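Local coordinates for protein homoserine dehydrogenase (Staphylococcus aureus M1064, PDB 4PG7) that catalyses the NAD(P)-dependent interconversion of aspartate semialdehyde and homoserine in the aspartic acid pathway, probably by hydride transfer, at residues K40-N45 and I57-I62. Numbering follows the deposited sequence.
Sequences KIIEEN and IVIKHI
Ile42 of helix 33-53 meets Ile57 and Ile59 of strand 55-63 through methyl groups alone, the helix-on-sheet packing of a Rossmann-type beta-alpha-beta unit (strand 22-29, helix 33-53, strand 55-63) in the NAD binding domain. Each of its two branches takes one partner. Ile42 CG2 touches Ile57 CG2 at 4.1 Å, the two side chains crossing at about a right angle, and Ile42 CD1 meets Ile59 CD1 tip to tip at 3.9 Å. The division follows from the shape of Ile42: with chi1 at -69° CG2 lies anti to the backbone N, and the extended outer branch carries CD1 to the second partner. Ile59 is likewise extended and presents its CD1 end-on. Ile57 instead folds back at chi2 -51°; its CG2 faces the helix while its CD1 leads away. All three isoleucines are buried, and the strand offers alternate residues to the helix: Val58, between them, points to the other side of the sheet. The CA atoms of Ile42 and Ile57, the closest CA pair of the two segments, are 7.7 Å apart, and the two methyl contacts bridge the backbones.

Further out, Val58 and Lys60 hydrogen-bond through the backbone to strand 22-29, and Ile57 also packs on Leu24 and Ile26. Ile42 also touches Leu334 of helix 323-339, and Tyr78 touches Ile59 while its OH is hydrogen-bonded to Glu43 OE2. One turn along the helix, Asn45 lies against His351 of the second subunit; Asn45 ND2 donates to Ile41 O at 2.8 Å, a nearly straight bond (164°) with the oxygen close to the amide plane.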
loop_
_atom_site.group_PDB
_atom_site.type_symbol
_atom_site.label_atom_id
_atom_site.label_comp_id
_atom_site.label_asym_id
_atom_site.label_seq_id
_atom_site.Cartn_x
_atom_site.Cartn_y
_atom_site.Cartn_z
ATOM N N LYS A 40 -28.390 -1.963 6.279
ATOM C CA LYS A 40 -28.145 -1.415 7.617
ATOM C C LYS A 40 -27.350 -0.119 7.569
ATOM O O LYS A 40 -27.681 0.853 8.255
ATOM C CB LYS A 40 -27.409 -2.432 8.488
ATOM N N ILE A 41 -26.327 -0.094 6.731
ATOM C CA ILE A 41 -25.493 1.094 6.600
ATOM C C ILE A 41 -26.286 2.278 6.054
ATOM O O ILE A 41 -26.140 3.404 6.538
ATOM C CB ILE A 41 -24.262 0.833 5.719
ATOM C CG1 ILE A 41 -23.291 -0.117 6.436
ATOM C CG2 ILE A 41 -23.559 2.147 5.387
ATOM C CD1 ILE A 41 -22.189 -0.663 5.549
ATOM N N ILE A 42 -27.106 2.036 5.035
ATOM C CA ILE A 42 -27.967 3.093 4.499
ATOM C C ILE A 42 -28.959 3.587 5.561
ATOM O O ILE A 42 -29.115 4.797 5.741
ATOM C CB ILE A 42 -28.717 2.630 3.230
ATOM C CG1 ILE A 42 -27.723 2.456 2.079
ATOM C CG2 ILE A 42 -29.808 3.636 2.847
ATOM C CD1 ILE A 42 -28.241 1.573 0.966
ATOM N N GLU A 43 -29.615 2.667 6.263
ATOM C CA GLU A 43 -30.557 3.059 7.320
ATOM C C GLU A 43 -29.901 3.968 8.351
ATOM O O GLU A 43 -30.390 5.060 8.640
ATOM C CB GLU A 43 -31.114 1.836 8.045
ATOM C CG GLU A 43 -32.206 1.106 7.284
ATOM C CD GLU A 43 -32.684 -0.134 7.999
ATOM O OE1 GLU A 43 -32.226 -0.386 9.134
ATOM O OE2 GLU A 43 -33.527 -0.858 7.431
ATOM N N GLU A 44 -28.794 3.490 8.904
ATOM C CA GLU A 44 -28.067 4.193 9.967
ATOM C C GLU A 44 -27.512 5.556 9.543
ATOM O O GLU A 44 -27.324 6.425 10.385
ATOM C CB GLU A 44 -26.957 3.293 10.514
ATOM C CG GLU A 44 -27.527 2.179 11.376
ATOM C CD GLU A 44 -26.530 1.081 11.681
ATOM O OE1 GLU A 44 -25.340 1.200 11.300
ATOM O OE2 GLU A 44 -26.946 0.090 12.314
ATOM N N ASN A 45 -27.281 5.750 8.248
ATOM C CA ASN A 45 -26.732 7.002 7.738
ATOM C C ASN A 45 -27.693 7.828 6.905
ATOM O O ASN A 45 -27.288 8.838 6.326
ATOM C CB ASN A 45 -25.490 6.698 6.909
ATOM C CG ASN A 45 -24.351 6.216 7.763
ATOM O OD1 ASN A 45 -23.671 7.017 8.403
ATOM N ND2 ASN A 45 -24.145 4.908 7.802
ATOM N N ILE A 57 -32.013 8.624 -0.045
ATOM C CA ILE A 57 -31.861 7.303 -0.635
ATOM C C ILE A 57 -33.049 6.422 -0.279
ATOM O O ILE A 57 -33.300 6.139 0.892
ATOM C CB ILE A 57 -30.574 6.582 -0.159
ATOM C CG1 ILE A 57 -29.340 7.472 -0.350
ATOM C CG2 ILE A 57 -30.391 5.275 -0.917
ATOM C CD1 ILE A 57 -29.197 8.067 -1.733
ATOM N N VAL A 58 -33.777 5.984 -1.293
ATOM C CA VAL A 58 -34.930 5.114 -1.086
ATOM C C VAL A 58 -34.652 3.774 -1.734
ATOM O O VAL A 58 -34.446 3.675 -2.957
ATOM C CB VAL A 58 -36.229 5.717 -1.666
ATOM C CG1 VAL A 58 -37.424 4.803 -1.400
ATOM C CG2 VAL A 58 -36.492 7.079 -1.054
ATOM N N ILE A 59 -34.609 2.753 -0.888
ATOM C CA ILE A 59 -34.500 1.380 -1.335
ATOM C C ILE A 59 -35.901 0.930 -1.713
ATOM O O ILE A 59 -36.700 0.524 -0.863
ATOM C CB ILE A 59 -33.906 0.468 -0.246
ATOM C CG1 ILE A 59 -32.531 0.991 0.185
ATOM C CG2 ILE A 59 -33.803 -0.952 -0.769
ATOM C CD1 ILE A 59 -31.898 0.244 1.350
ATOM N N LYS A 60 -36.197 1.015 -3.002
ATOM C CA LYS A 60 -37.557 0.782 -3.489
ATOM C C LYS A 60 -37.859 -0.694 -3.738
ATOM O O LYS A 60 -39.016 -1.106 -3.652
ATOM C CB LYS A 60 -37.791 1.575 -4.774
ATOM C CG LYS A 60 -39.251 1.614 -5.179
ATOM C CD LYS A 60 -39.527 2.667 -6.231
ATOM C CE LYS A 60 -40.961 2.541 -6.736
ATOM N NZ LYS A 60 -41.079 3.179 -8.064
ATOM N N HIS A 61 -36.836 -1.477 -4.092
ATOM C CA HIS A 61 -36.997 -2.908 -4.340
ATOM C C HIS A 61 -35.756 -3.659 -3.848
ATOM O O HIS A 61 -34.631 -3.176 -3.977
ATOM C CB HIS A 61 -37.148 -3.222 -5.843
ATOM C CG HIS A 61 -38.234 -2.459 -6.543
ATOM N ND1 HIS A 61 -39.565 -2.792 -6.440
ATOM C CD2 HIS A 61 -38.180 -1.408 -7.392
ATOM C CE1 HIS A 61 -40.292 -1.956 -7.161
ATOM N NE2 HIS A 61 -39.472 -1.103 -7.750
ATOM N N ILE A 62 -35.973 -4.852 -3.318
ATOM C CA ILE A 62 -34.904 -5.787 -3.070
ATOM C C ILE A 62 -35.241 -7.102 -3.747
ATOM O O ILE A 62 -36.270 -7.704 -3.463
ATOM C CB ILE A 62 -34.652 -5.994 -1.563
ATOM C CG1 ILE A 62 -34.348 -4.647 -0.889
ATOM C CG2 ILE A 62 -33.466 -6.931 -1.364
ATOM C CD1 ILE A 62 -34.212 -4.699 0.629
#